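Local coordinates for protein MHP1 (Microbacterium liquefaciens, PDB 2JLN) that takes up 5-aryl-substituted hydantoins across the membrane in a sodium-dependent manner, preferring the L isomers of 5-indolylmethyl and 5-benzyl hydantoin, at residues A[37-42]-A[311-316]; A[44-49]-A[268-273]; A[67-72]-A[259-264]; A[116-121]-A[317-322]. One frame throughout, in Å; residues are numbered along the deposited sequence.

Following the chain from the N terminus, residues 37-42, 44-49, 67-72 and 116-121 each meet a partner much later in the sequence. Residues 259-264 close the loop of contact 3, residues 268-273 that of contact 2, and residues 311-316 that of contact 1, so contact 3 is nested in contact 2 and contact 2 in contact 1. Contact 4 opens inside all three loops and closes after them, at residues 317-322, thereby crossing each. Helix 242-278 serves contacts 2 and 3, while helix 314-329 serves contacts 1 and 4. Together they tie the interrupted first transmembrane helix, with its sodium site, to the seventh and eighth, the second to the seventh, and the third to the eighth.

Contact 1 of 4, residues A[37-42]-A[311-316]; sequences FAMAIQ and WSTNPA. With NA (sodium ion), chain B.
The sodium site of this LeuT-fold transporter lies where Ala-38 and Ile-41, at the break in the first transmembrane helix, face Ser-312 and Thr-313, just before helix 314-329 in the eighth. The first segment gives only backbone oxygens: Ala-38 O lies 2.6 Å from the sodium ion, and Ile-41 O lies 2.7 Å from it. The second gives hydroxyls, with Ser-312 OG at 2.5 Å and Thr-313 OG1 at 2.8 Å from the same ion. Ala-309 O completes the set of five, and Ser-312 OG is also hydrogen-bonded to Leu-308 O.

Thr-313 does double duty. Its OG1 is turned beside its own backbone N (chi1 -68°), which sets it between the ion and the end of the first helix; there it donates a hydrogen bond to Met-39 O, 2.7 Å away. The hydroxyl comes in from above the carbonyl plane, with a C=O...donor angle of 109°, and so meets Met-39 O well off the line of its bond. Beside the hydroxyl stands Gln-42, whose chain crosses that of Thr-313 at about a right angle, its CB 3.7 Å from OG1. On the other flank Met-39 stretches away from the ion toward helix 314-329, its SD coming within 4.2 Å of Ala-316 CB.

All five ligands are neutral oxygens, with no carboxylate among them. Because the Thr-313 hydroxyl spends its proton on Met-39 O, its oxygen is probably well placed to offer electron density to the ion, so that one atom links both halves of the site to the metal and to each other.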
loop_
_atom_site.group_PDB
_atom_site.type_symbol
_atom_site.label_atom_id
_atom_site.label_comp_id
_atom_site.label_asym_id
_atom_site.label_seq_id
_atom_site.Cartn_x
_atom_site.Cartn_y
_atom_site.Cartn_z
ATOM N N PHE A 37 -9.553 7.302 1.029
ATOM C CA PHE A 37 -10.864 7.019 0.473
ATOM C C PHE A 37 -10.723 6.685 -1.001
ATOM O O PHE A 37 -11.265 5.693 -1.459
ATOM C CB PHE A 37 -11.870 8.154 0.691
ATOM C CG PHE A 37 -13.230 7.878 0.103
ATOM C CD1 PHE A 37 -13.453 7.998 -1.268
ATOM C CD2 PHE A 37 -14.295 7.498 0.918
ATOM C CE1 PHE A 37 -14.713 7.726 -1.818
ATOM C CE2 PHE A 37 -15.571 7.234 0.378
ATOM C CZ PHE A 37 -15.773 7.346 -0.988
ATOM N N ALA A 38 -9.997 7.482 -1.763
ATOM C CA ALA A 38 -9.879 7.178 -3.186
ATOM C C ALA A 38 -8.921 6.006 -3.481
ATOM O O ALA A 38 -9.109 5.294 -4.468
ATOM C CB ALA A 38 -9.502 8.415 -3.981
ATOM N N MET A 39 -7.917 5.799 -2.621
ATOM C CA MET A 39 -6.960 4.680 -2.751
ATOM C C MET A 39 -7.565 3.291 -2.458
ATOM O O MET A 39 -7.088 2.305 -2.974
ATOM C CB MET A 39 -5.695 4.943 -1.896
ATOM C CG MET A 39 -4.612 3.847 -1.888
ATOM S SD MET A 39 -2.891 4.314 -1.409
ATOM C CE MET A 39 -3.190 5.438 -0.037
ATOM N N ALA A 40 -8.625 3.217 -1.657
ATOM C CA ALA A 40 -9.271 1.933 -1.354
ATOM C C ALA A 40 -10.292 1.435 -2.385
ATOM O O ALA A 40 -10.556 0.235 -2.459
ATOM C CB ALA A 40 -9.911 1.976 -0.003
ATOM N N ILE A 41 -10.890 2.349 -3.148
ATOM C CA ILE A 41 -11.808 1.984 -4.232
ATOM C C ILE A 41 -11.059 1.459 -5.467
ATOM O O ILE A 41 -10.501 2.216 -6.251
ATOM C CB ILE A 41 -12.651 3.178 -4.658
ATOM C CG1 ILE A 41 -13.356 3.779 -3.449
ATOM C CG2 ILE A 41 -13.640 2.783 -5.728
ATOM C CD1 ILE A 41 -13.617 5.296 -3.594
ATOM N N GLN A 42 -11.044 0.151 -5.643
ATOM C CA GLN A 42 -10.296 -0.417 -6.741
ATOM C C GLN A 42 -10.568 -1.909 -6.827
ATOM O O GLN A 42 -10.528 -2.620 -5.820
ATOM C CB GLN A 42 -8.814 -0.156 -6.541
ATOM C CG GLN A 42 -8.312 -0.699 -5.226
ATOM C CD GLN A 42 -7.703 -2.104 -5.311
ATOM O OE1 GLN A 42 -7.466 -2.654 -6.393
ATOM N NE2 GLN A 42 -7.423 -2.678 -4.152
ATOM N N TRP A 311 -6.529 5.226 -11.296
ATOM C CA TRP A 311 -5.612 6.338 -11.228
ATOM C C TRP A 311 -5.435 6.789 -9.788
ATOM O O TRP A 311 -4.413 7.361 -9.448
ATOM C CB TRP A 311 -6.201 7.498 -12.013
ATOM C CG TRP A 311 -5.215 8.230 -12.790
ATOM C CD1 TRP A 311 -3.862 8.261 -12.590
ATOM C CD2 TRP A 311 -5.480 9.068 -13.902
ATOM N NE1 TRP A 311 -3.268 9.071 -13.523
ATOM C CE2 TRP A 311 -4.242 9.580 -14.342
ATOM C CE3 TRP A 311 -6.643 9.434 -14.575
ATOM C CZ2 TRP A 311 -4.137 10.439 -15.428
ATOM C CZ3 TRP A 311 -6.541 10.281 -15.647
ATOM C CH2 TRP A 311 -5.293 10.775 -16.070
ATOM N N SER A 312 -6.449 6.564 -8.951
ATOM C CA SER A 312 -6.403 6.985 -7.556
ATOM C C SER A 312 -5.700 5.954 -6.685
ATOM O O SER A 312 -5.499 6.187 -5.494
ATOM C CB SER A 312 -7.806 7.254 -7.031
ATOM O OG SER A 312 -8.740 6.521 -7.785
ATOM N N THR A 313 -5.321 4.820 -7.282
ATOM C CA THR A 313 -4.676 3.747 -6.533
ATOM C C THR A 313 -3.282 3.355 -7.052
ATOM O O THR A 313 -2.308 3.338 -6.290
ATOM C CB THR A 313 -5.575 2.507 -6.456
ATOM O OG1 THR A 313 -6.708 2.799 -5.633
ATOM C CG2 THR A 313 -4.831 1.354 -5.849
ATOM N N ASN A 314 -3.179 3.041 -8.340
ATOM C CA ASN A 314 -1.908 2.592 -8.908
ATOM C C ASN A 314 -0.661 3.437 -8.547
ATOM O O ASN A 314 0.230 2.936 -7.857
ATOM C CB ASN A 314 -2.033 2.415 -10.419
ATOM C CG ASN A 314 -1.018 1.451 -10.969
ATOM O OD1 ASN A 314 -0.566 0.550 -10.266
ATOM N ND2 ASN A 314 -0.643 1.635 -12.234
ATOM N N PRO A 315 -0.587 4.713 -9.005
ATOM C CA PRO A 315 0.586 5.547 -8.710
ATOM C C PRO A 315 1.028 5.473 -7.250
ATOM O O PRO A 315 2.156 5.076 -6.924
ATOM C CB PRO A 315 0.067 6.958 -9.004
ATOM C CG PRO A 315 -0.812 6.734 -10.148
ATOM C CD PRO A 315 -1.601 5.512 -9.712
ATOM N N ALA A 316 0.121 5.872 -6.370
ATOM C CA ALA A 316 0.448 5.995 -4.967
ATOM C C ALA A 316 0.854 4.661 -4.340
ATOM O O ALA A 316 1.786 4.622 -3.547
ATOM C CB ALA A 316 -0.711 6.635 -4.210
HETATM NA NA NA B . -8.798 4.180 -6.820
#

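Contact 2 of 4, residues A[44-49]-A[268-273]; sequences AIFIAA and GFIGAA
Ile-45, Phe-46 and Ala-49 pack against a small-xxx-small surface, Gly-268 to Ala-272 with Gly-271 between, where the second half of the broken first transmembrane helix crosses the seventh. The two short axes pass 7.4 Å apart at 51°, a separation that the glycines make possible: the CA atoms of Phe-46 and Gly-271 are only 4.1 Å from each other.

Phe-46 makes the largest share of the contact on its own helix. Its CG stands anti to its own carbonyl carbon (chi1 -73°), which swings the ring off the flank of its helix and along the neighbour. CD2 then lies obliquely by the backbone, 3.7 Å from Gly-271 N, while CE2 is 4.1 Å from Ile-270 CB. The ring and the Ile-270 chain run side by side in the same direction, and Trp-281 and Pro-283 add to the wall around the ring. With an alanine here the ring would be gone, and Ile-270 and the bare backbone at Gly-271 would probably lose their apolar cover, opening a gap between the two helices.

Ile-45 reaches across by a different route. With CG1 placed opposite the backbone N (chi1 -156°), its CD1 end is carried over to Gly-268, against the CA and N of that residue. Neither Gly-268 nor Gly-271 has a side chain, which lets the backbones come close here.

One turn on, Ala-49 sits in the groove: its CB lies 3.5 Å from Gly-268 O, and its O atom lies 3.7 Å from Ala-272 CB.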
loop_
_atom_site.group_PDB
_atom_site.type_symbol
_atom_site.label_atom_id
_atom_site.label_comp_id
_atom_site.label_asym_id
_atom_site.label_seq_id
_atom_site.Cartn_x
_atom_site.Cartn_y
_atom_site.Cartn_z
ATOM N N ALA A 44 -9.660 -5.042 -6.843
ATOM C CA ALA A 44 -9.444 -6.122 -5.878
ATOM C C ALA A 44 -10.645 -6.391 -4.931
ATOM O O ALA A 44 -11.002 -7.540 -4.682
ATOM C CB ALA A 44 -8.166 -5.875 -5.068
ATOM N N ILE A 45 -11.268 -5.338 -4.408
ATOM C CA ILE A 45 -12.303 -5.513 -3.392
ATOM C C ILE A 45 -13.685 -5.929 -3.954
ATOM O O ILE A 45 -14.531 -6.450 -3.219
ATOM C CB ILE A 45 -12.442 -4.258 -2.481
ATOM C CG1 ILE A 45 -13.059 -4.651 -1.134
ATOM C CG2 ILE A 45 -13.231 -3.141 -3.191
ATOM C CD1 ILE A 45 -14.123 -3.686 -0.675
ATOM N N PHE A 46 -13.930 -5.704 -5.236
ATOM C CA PHE A 46 -15.065 -6.354 -5.837
ATOM C C PHE A 46 -14.823 -7.868 -5.834
ATOM O O PHE A 46 -15.660 -8.648 -5.398
ATOM C CB PHE A 46 -15.295 -5.848 -7.248
ATOM C CG PHE A 46 -15.855 -4.457 -7.306
ATOM C CD1 PHE A 46 -15.637 -3.650 -8.408
ATOM C CD2 PHE A 46 -16.593 -3.953 -6.260
ATOM C CE1 PHE A 46 -16.154 -2.369 -8.463
ATOM C CE2 PHE A 46 -17.110 -2.667 -6.314
ATOM C CZ PHE A 46 -16.890 -1.880 -7.416
ATOM N N ILE A 47 -13.664 -8.296 -6.306
ATOM C CA ILE A 47 -13.374 -9.722 -6.363
ATOM C C ILE A 47 -13.377 -10.383 -4.977
ATOM O O ILE A 47 -14.021 -11.399 -4.745
ATOM C CB ILE A 47 -12.038 -9.970 -7.076
ATOM C CG1 ILE A 47 -12.152 -9.558 -8.532
ATOM C CG2 ILE A 47 -11.659 -11.425 -6.993
ATOM C CD1 ILE A 47 -10.830 -9.498 -9.212
ATOM N N ALA A 48 -12.662 -9.797 -4.045
ATOM C CA ALA A 48 -12.565 -10.386 -2.731
ATOM C C ALA A 48 -13.924 -10.540 -2.060
ATOM O O ALA A 48 -14.250 -11.602 -1.585
ATOM C CB ALA A 48 -11.645 -9.559 -1.867
ATOM N N ALA A 49 -14.701 -9.466 -2.005
ATOM C CA ALA A 49 -15.937 -9.436 -1.237
ATOM C C ALA A 49 -16.998 -10.237 -1.949
ATOM O O ALA A 49 -17.894 -10.772 -1.307
ATOM C CB ALA A 49 -16.407 -8.017 -1.036
ATOM N N GLY A 268 -17.329 -2.936 -1.238
ATOM C CA GLY A 268 -17.369 -4.346 -0.922
ATOM C C GLY A 268 -18.790 -4.821 -1.088
ATOM O O GLY A 268 -19.028 -5.806 -1.765
ATOM N N PHE A 269 -19.742 -4.112 -0.483
ATOM C CA PHE A 269 -21.160 -4.424 -0.673
ATOM C C PHE A 269 -21.585 -4.512 -2.159
ATOM O O PHE A 269 -22.346 -5.401 -2.525
ATOM C CB PHE A 269 -22.066 -3.458 0.104
ATOM C CG PHE A 269 -23.540 -3.657 -0.160
ATOM C CD1 PHE A 269 -24.267 -4.584 0.560
ATOM C CD2 PHE A 269 -24.192 -2.918 -1.139
ATOM C CE1 PHE A 269 -25.626 -4.771 0.312
ATOM C CE2 PHE A 269 -25.545 -3.103 -1.401
ATOM C CZ PHE A 269 -26.262 -4.035 -0.673
ATOM N N ILE A 270 -21.108 -3.621 -3.019
ATOM C CA ILE A 270 -21.445 -3.748 -4.436
ATOM C C ILE A 270 -20.907 -5.048 -5.071
ATOM O O ILE A 270 -21.606 -5.705 -5.853
ATOM C CB ILE A 270 -21.044 -2.498 -5.257
ATOM C CG1 ILE A 270 -21.907 -1.312 -4.837
ATOM C CG2 ILE A 270 -21.185 -2.759 -6.747
ATOM C CD1 ILE A 270 -21.849 -0.153 -5.769
ATOM N N GLY A 271 -19.681 -5.436 -4.738
ATOM C CA GLY A 271 -19.138 -6.684 -5.249
ATOM C C GLY A 271 -19.905 -7.917 -4.780
ATOM O O GLY A 271 -20.190 -8.833 -5.566
ATOM N N ALA A 272 -20.226 -7.937 -3.486
ATOM C CA ALA A 272 -21.001 -9.014 -2.877
ATOM C C ALA A 272 -22.416 -9.128 -3.470
ATOM O O ALA A 272 -22.844 -10.220 -3.827
ATOM C CB ALA A 272 -21.052 -8.841 -1.398
ATOM N N ALA A 273 -23.125 -8.002 -3.582
ATOM C CA ALA A 273 -24.456 -7.948 -4.196
ATOM C C ALA A 273 -24.492 -8.501 -5.637
ATOM O O ALA A 273 -25.326 -9.334 -5.968
ATOM C CB ALA A 273 -25.000 -6.530 -4.149
#

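Contact 3 of 4, residues A[67-72]-A[259-264]; sequences AGCTIA and GMVPAS. With HG (mercury (II) ion), chain C.
A mercury site marks the packing of Cys-69, in the second transmembrane helix, against Met-260, Val-261 and Ser-264 of the seventh. Cys-69 SG binds the mercury ion at 2.2 Å, and NE1 of Trp-220 is its other protein ligand. The mercury is probably a heavy-atom label, consistent with a thiol that such a metal can reach.

Cys-69 points toward helix 242-278 and meets three of its side chains. Val-261 CG2 lies 3.7 Å from Cys-69 CB. The Met-260 chain begins with CG between the backbone N and the carbonyl carbon (chi1 61°) and bends again at its end, which brings the CE methyl back to the sulfur and the ion. The same methyl lies 4.4 Å from Ala-72 CB, one turn further along the second helix, and Trp-36 and Val-73 touch the Met-260 side chain.

Ser-264 OG approaches the sulfur to 3.3 Å, yet its hydrogen bond goes back along its own helix, 3.0 Å to Met-260 O. That bond is fairly straight to the carbonyl, with a C=O...donor angle of 153°, and the hydroxyl and Ser-264 N reach Met-260 O from opposite faces of its plane. A glycine in its place would probably leave Met-260 O with the backbone donor alone and take the polar neighbour from the thiol.

The second grip on that carbonyl falls where Pro-262, lacking an N-H, kinks the helix. Proline kinks and serine hydroxyls bonded four residues back are each familiar in transmembrane helices; here both occur in one turn of a helix roughly antiparallel, at 161°, to its neighbour.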
loop_
_atom_site.group_PDB
_atom_site.type_symbol
_atom_site.label_atom_id
_atom_site.label_comp_id
_atom_site.label_asym_id
_atom_site.label_seq_id
_atom_site.Cartn_x
_atom_site.Cartn_y
_atom_site.Cartn_z
ATOM N N ALA A 67 -13.707 -5.079 10.018
ATOM C CA ALA A 67 -12.725 -5.679 10.924
ATOM C C ALA A 67 -11.331 -5.710 10.297
ATOM O O ALA A 67 -10.347 -5.319 10.922
ATOM C CB ALA A 67 -13.159 -7.098 11.341
ATOM N N GLY A 68 -11.255 -6.192 9.063
ATOM C CA GLY A 68 -10.004 -6.240 8.335
ATOM C C GLY A 68 -9.449 -4.855 8.095
ATOM O O GLY A 68 -8.252 -4.673 8.086
ATOM N N CYS A 69 -10.316 -3.870 7.901
ATOM C CA CYS A 69 -9.887 -2.465 7.813
ATOM C C CYS A 69 -9.236 -1.945 9.096
ATOM O O CYS A 69 -8.253 -1.201 9.060
ATOM C CB CYS A 69 -11.074 -1.566 7.447
ATOM S SG CYS A 69 -11.247 -1.368 5.674
ATOM N N THR A 70 -9.803 -2.352 10.223
ATOM C CA THR A 70 -9.370 -1.909 11.535
ATOM C C THR A 70 -8.027 -2.503 11.969
ATOM O O THR A 70 -7.220 -1.814 12.564
ATOM C CB THR A 70 -10.463 -2.210 12.586
ATOM O OG1 THR A 70 -11.590 -1.352 12.347
ATOM C CG2 THR A 70 -9.936 -1.982 13.998
ATOM N N ILE A 71 -7.780 -3.772 11.683
ATOM C CA ILE A 71 -6.484 -4.368 12.005
ATOM C C ILE A 71 -5.377 -3.683 11.189
ATOM O O ILE A 71 -4.254 -3.504 11.684
ATOM C CB ILE A 71 -6.484 -5.911 11.768
ATOM C CG1 ILE A 71 -7.142 -6.617 12.950
ATOM C CG2 ILE A 71 -5.080 -6.458 11.548
ATOM C CD1 ILE A 71 -7.881 -7.874 12.554
ATOM N N ALA A 72 -5.706 -3.285 9.953
ATOM C CA ALA A 72 -4.758 -2.598 9.074
ATOM C C ALA A 72 -4.287 -1.289 9.688
ATOM O O ALA A 72 -3.100 -1.028 9.685
ATOM C CB ALA A 72 -5.347 -2.360 7.712
ATOM N N GLY A 259 -11.316 7.198 6.388
ATOM C CA GLY A 259 -11.184 7.265 4.942
ATOM C C GLY A 259 -11.407 5.926 4.242
ATOM O O GLY A 259 -12.091 5.876 3.211
ATOM N N MET A 260 -10.849 4.848 4.813
ATOM C CA MET A 260 -10.835 3.523 4.184
ATOM C C MET A 260 -12.027 2.599 4.524
ATOM O O MET A 260 -12.398 1.742 3.732
ATOM C CB MET A 260 -9.494 2.828 4.440
ATOM C CG MET A 260 -9.155 2.568 5.909
ATOM S SD MET A 260 -7.669 1.513 6.143
ATOM C CE MET A 260 -8.255 0.011 5.362
ATOM N N VAL A 261 -12.631 2.775 5.689
ATOM C CA VAL A 261 -13.804 1.977 6.069
ATOM C C VAL A 261 -15.046 2.280 5.197
ATOM O O VAL A 261 -15.435 1.433 4.383
ATOM C CB VAL A 261 -14.117 2.087 7.593
ATOM C CG1 VAL A 261 -15.393 1.407 7.925
ATOM C CG2 VAL A 261 -12.995 1.490 8.403
ATOM N N PRO A 262 -15.667 3.479 5.345
ATOM C CA PRO A 262 -16.862 3.761 4.535
ATOM C C PRO A 262 -16.641 3.611 3.021
ATOM O O PRO A 262 -17.568 3.262 2.304
ATOM C CB PRO A 262 -17.202 5.218 4.900
ATOM C CG PRO A 262 -15.977 5.740 5.511
ATOM C CD PRO A 262 -15.398 4.597 6.260
ATOM N N ALA A 263 -15.440 3.858 2.522
ATOM C CA ALA A 263 -15.219 3.614 1.104
ATOM C C ALA A 263 -15.256 2.119 0.801
ATOM O O ALA A 263 -15.936 1.680 -0.114
ATOM C CB ALA A 263 -13.908 4.222 0.638
ATOM N N SER A 264 -14.541 1.317 1.571
ATOM C CA SER A 264 -14.415 -0.080 1.185
ATOM C C SER A 264 -15.614 -0.933 1.628
ATOM O O SER A 264 -15.808 -2.031 1.105
ATOM C CB SER A 264 -13.078 -0.668 1.640
ATOM O OG SER A 264 -13.170 -1.051 2.976
HETATM HG HG HG C . -10.132 -2.762 4.359
#

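Contact 4 of 4, residues A[116-121]-A[317-322]; sequences FWFGFQ and ANLLSP
Asn-318 meets the third transmembrane helix first, its CB lying 3.7 Å from Phe-118 CB, at the edge of the Phe-118 ring. Its CG is turned beside the backbone N (chi1 -66°), which lays the amide along the neighbouring backbone, so that ND2 is 3.9 Å from Trp-117 CB. The amide spends its N-H on its own helix, in a hydrogen bond from ND2 to Asn-314 OD1. Gln-121 comes in at about a right angle, CG 4.1 Å from Asn-318 ND2, and the two amide planes stand 47° apart. Both residues are substrate-binding positions, probably making this pair part of the hydantoin pocket; Gln-42, in the break of the first helix, touches the amide end of Gln-121.

Here the third and eighth transmembrane helices of the LeuT fold run roughly antiparallel, their short axes 8.6 Å apart at closest. The eighth makes a wider pi-type turn at 317-319, in keeping with a probable bond from Leu-320 N to Pro-315 O.

Leu-319 follows, with its CG opposite the backbone N, and sends CD1 over the face of the Phe-118 ring. This is a well-centred CH-pi contact: CD1 lies 3.9 Å from the ring centroid and 7° off the normal. CD2 stays on the same side but is displaced outward, 4.1 Å from Phe-118 CE1, while Ala-344 of helix 336-349 borders the aromatic group and Val-340 and Ser-343 border the leucine. Beyond it the helix kinks at Ser-321 and Pro-322. Ser-321 OG turns to Asp-229, and the Pro-322 ring touches Leu-115, further back on the third helix, and Ser-343.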
loop_
_atom_site.group_PDB
_atom_site.type_symbol
_atom_site.label_atom_id
_atom_site.label_comp_id
_atom_site.label_asym_id
_atom_site.label_seq_id
_atom_site.Cartn_x
_atom_site.Cartn_y
_atom_site.Cartn_z
ATOM N N PHE A 116 5.271 -5.670 -10.123
ATOM C CA PHE A 116 4.290 -6.564 -10.717
ATOM C C PHE A 116 2.900 -5.911 -10.742
ATOM O O PHE A 116 2.335 -5.666 -11.815
ATOM C CB PHE A 116 4.237 -7.884 -9.946
ATOM C CG PHE A 116 3.270 -8.898 -10.524
ATOM C CD1 PHE A 116 1.964 -8.992 -10.042
ATOM C CD2 PHE A 116 3.672 -9.765 -11.541
ATOM C CE1 PHE A 116 1.070 -9.924 -10.573
ATOM C CE2 PHE A 116 2.798 -10.699 -12.067
ATOM C CZ PHE A 116 1.488 -10.776 -11.585
ATOM N N TRP A 117 2.349 -5.624 -9.567
ATOM C CA TRP A 117 1.018 -5.063 -9.513
ATOM C C TRP A 117 0.863 -3.746 -10.265
ATOM O O TRP A 117 -0.212 -3.471 -10.784
ATOM C CB TRP A 117 0.540 -4.932 -8.079
ATOM C CG TRP A 117 0.347 -6.250 -7.420
ATOM C CD1 TRP A 117 1.001 -6.714 -6.322
ATOM C CD2 TRP A 117 -0.550 -7.288 -7.823
ATOM N NE1 TRP A 117 0.561 -7.973 -6.002
ATOM C CE2 TRP A 117 -0.387 -8.355 -6.913
ATOM C CE3 TRP A 117 -1.470 -7.427 -8.871
ATOM C CZ2 TRP A 117 -1.108 -9.546 -7.016
ATOM C CZ3 TRP A 117 -2.181 -8.609 -8.978
ATOM C CH2 TRP A 117 -1.994 -9.654 -8.052
ATOM N N PHE A 118 1.915 -2.937 -10.345
ATOM C CA PHE A 118 1.845 -1.746 -11.192
ATOM C C PHE A 118 1.439 -2.047 -12.659
ATOM O O PHE A 118 0.631 -1.325 -13.243
ATOM C CB PHE A 118 3.142 -0.937 -11.184
ATOM C CG PHE A 118 3.147 0.152 -12.219
ATOM C CD1 PHE A 118 2.419 1.324 -12.014
ATOM C CD2 PHE A 118 3.804 -0.015 -13.425
ATOM C CE1 PHE A 118 2.371 2.313 -12.965
ATOM C CE2 PHE A 118 3.776 0.977 -14.378
ATOM C CZ PHE A 118 3.052 2.141 -14.148
ATOM N N GLY A 119 2.010 -3.093 -13.259
ATOM C CA GLY A 119 1.651 -3.498 -14.618
ATOM C C GLY A 119 0.274 -4.160 -14.756
ATOM O O GLY A 119 -0.404 -4.040 -15.782
ATOM N N PHE A 120 -0.158 -4.862 -13.716
ATOM C CA PHE A 120 -1.488 -5.417 -13.734
ATOM C C PHE A 120 -2.525 -4.302 -13.796
ATOM O O PHE A 120 -3.407 -4.323 -14.643
ATOM C CB PHE A 120 -1.729 -6.310 -12.519
ATOM C CG PHE A 120 -2.993 -7.118 -12.614
ATOM C CD1 PHE A 120 -3.123 -8.099 -13.584
ATOM C CD2 PHE A 120 -4.051 -6.886 -11.737
ATOM C CE1 PHE A 120 -4.287 -8.830 -13.686
ATOM C CE2 PHE A 120 -5.236 -7.616 -11.829
ATOM C CZ PHE A 120 -5.352 -8.592 -12.803
ATOM N N GLN A 121 -2.430 -3.322 -12.906
ATOM C CA GLN A 121 -3.413 -2.245 -12.894
ATOM C C GLN A 121 -3.279 -1.314 -14.099
ATOM O O GLN A 121 -4.261 -0.689 -14.517
ATOM C CB GLN A 121 -3.308 -1.457 -11.599
ATOM C CG GLN A 121 -3.340 -2.351 -10.397
ATOM C CD GLN A 121 -4.546 -2.138 -9.528
ATOM O OE1 GLN A 121 -4.431 -2.176 -8.312
ATOM N NE2 GLN A 121 -5.708 -1.914 -10.132
ATOM N N ALA A 317 0.185 3.567 -4.701
ATOM C CA ALA A 317 0.461 2.286 -4.045
ATOM C C ALA A 317 1.571 1.451 -4.703
ATOM O O ALA A 317 2.244 0.678 -4.028
ATOM C CB ALA A 317 -0.803 1.480 -3.914
ATOM N N ASN A 318 1.788 1.617 -6.007
ATOM C CA ASN A 318 2.668 0.710 -6.738
ATOM C C ASN A 318 3.902 1.334 -7.392
ATOM O O ASN A 318 4.876 0.640 -7.656
ATOM C CB ASN A 318 1.866 -0.047 -7.805
ATOM C CG ASN A 318 0.837 -1.000 -7.210
ATOM O OD1 ASN A 318 1.055 -1.597 -6.161
ATOM N ND2 ASN A 318 -0.291 -1.147 -7.890
ATOM N N LEU A 319 3.873 2.629 -7.685
ATOM C CA LEU A 319 4.972 3.237 -8.457
ATOM C C LEU A 319 5.915 4.108 -7.635
ATOM O O LEU A 319 7.112 4.093 -7.871
ATOM C CB LEU A 319 4.434 4.047 -9.634
ATOM C CG LEU A 319 5.479 4.366 -10.687
ATOM C CD1 LEU A 319 5.953 3.083 -11.350
ATOM C CD2 LEU A 319 4.840 5.267 -11.689
ATOM N N LEU A 320 5.362 4.867 -6.689
ATOM C CA LEU A 320 6.143 5.638 -5.722
ATOM C C LEU A 320 7.288 4.848 -5.108
ATOM O O LEU A 320 8.412 5.337 -5.074
ATOM C CB LEU A 320 5.271 6.135 -4.571
ATOM C CG LEU A 320 4.557 7.466 -4.720
ATOM C CD1 LEU A 320 3.909 7.838 -3.405
ATOM C CD2 LEU A 320 5.567 8.520 -5.155
ATOM N N SER A 321 7.019 3.644 -4.606
ATOM C CA SER A 321 8.045 2.952 -3.837
ATOM C C SER A 321 9.180 2.319 -4.622
ATOM O O SER A 321 10.276 2.192 -4.099
ATOM C CB SER A 321 7.442 1.945 -2.874
ATOM O OG SER A 321 6.549 2.605 -1.993
ATOM N N PRO A 322 8.943 1.883 -5.860
ATOM C CA PRO A 322 10.210 1.497 -6.489
ATOM C C PRO A 322 11.041 2.721 -6.949
ATOM O O PRO A 322 12.286 2.675 -6.929
ATOM C CB PRO A 322 9.760 0.614 -7.670
ATOM C CG PRO A 322 8.324 0.932 -7.855
ATOM C CD PRO A 322 7.816 1.169 -6.467
#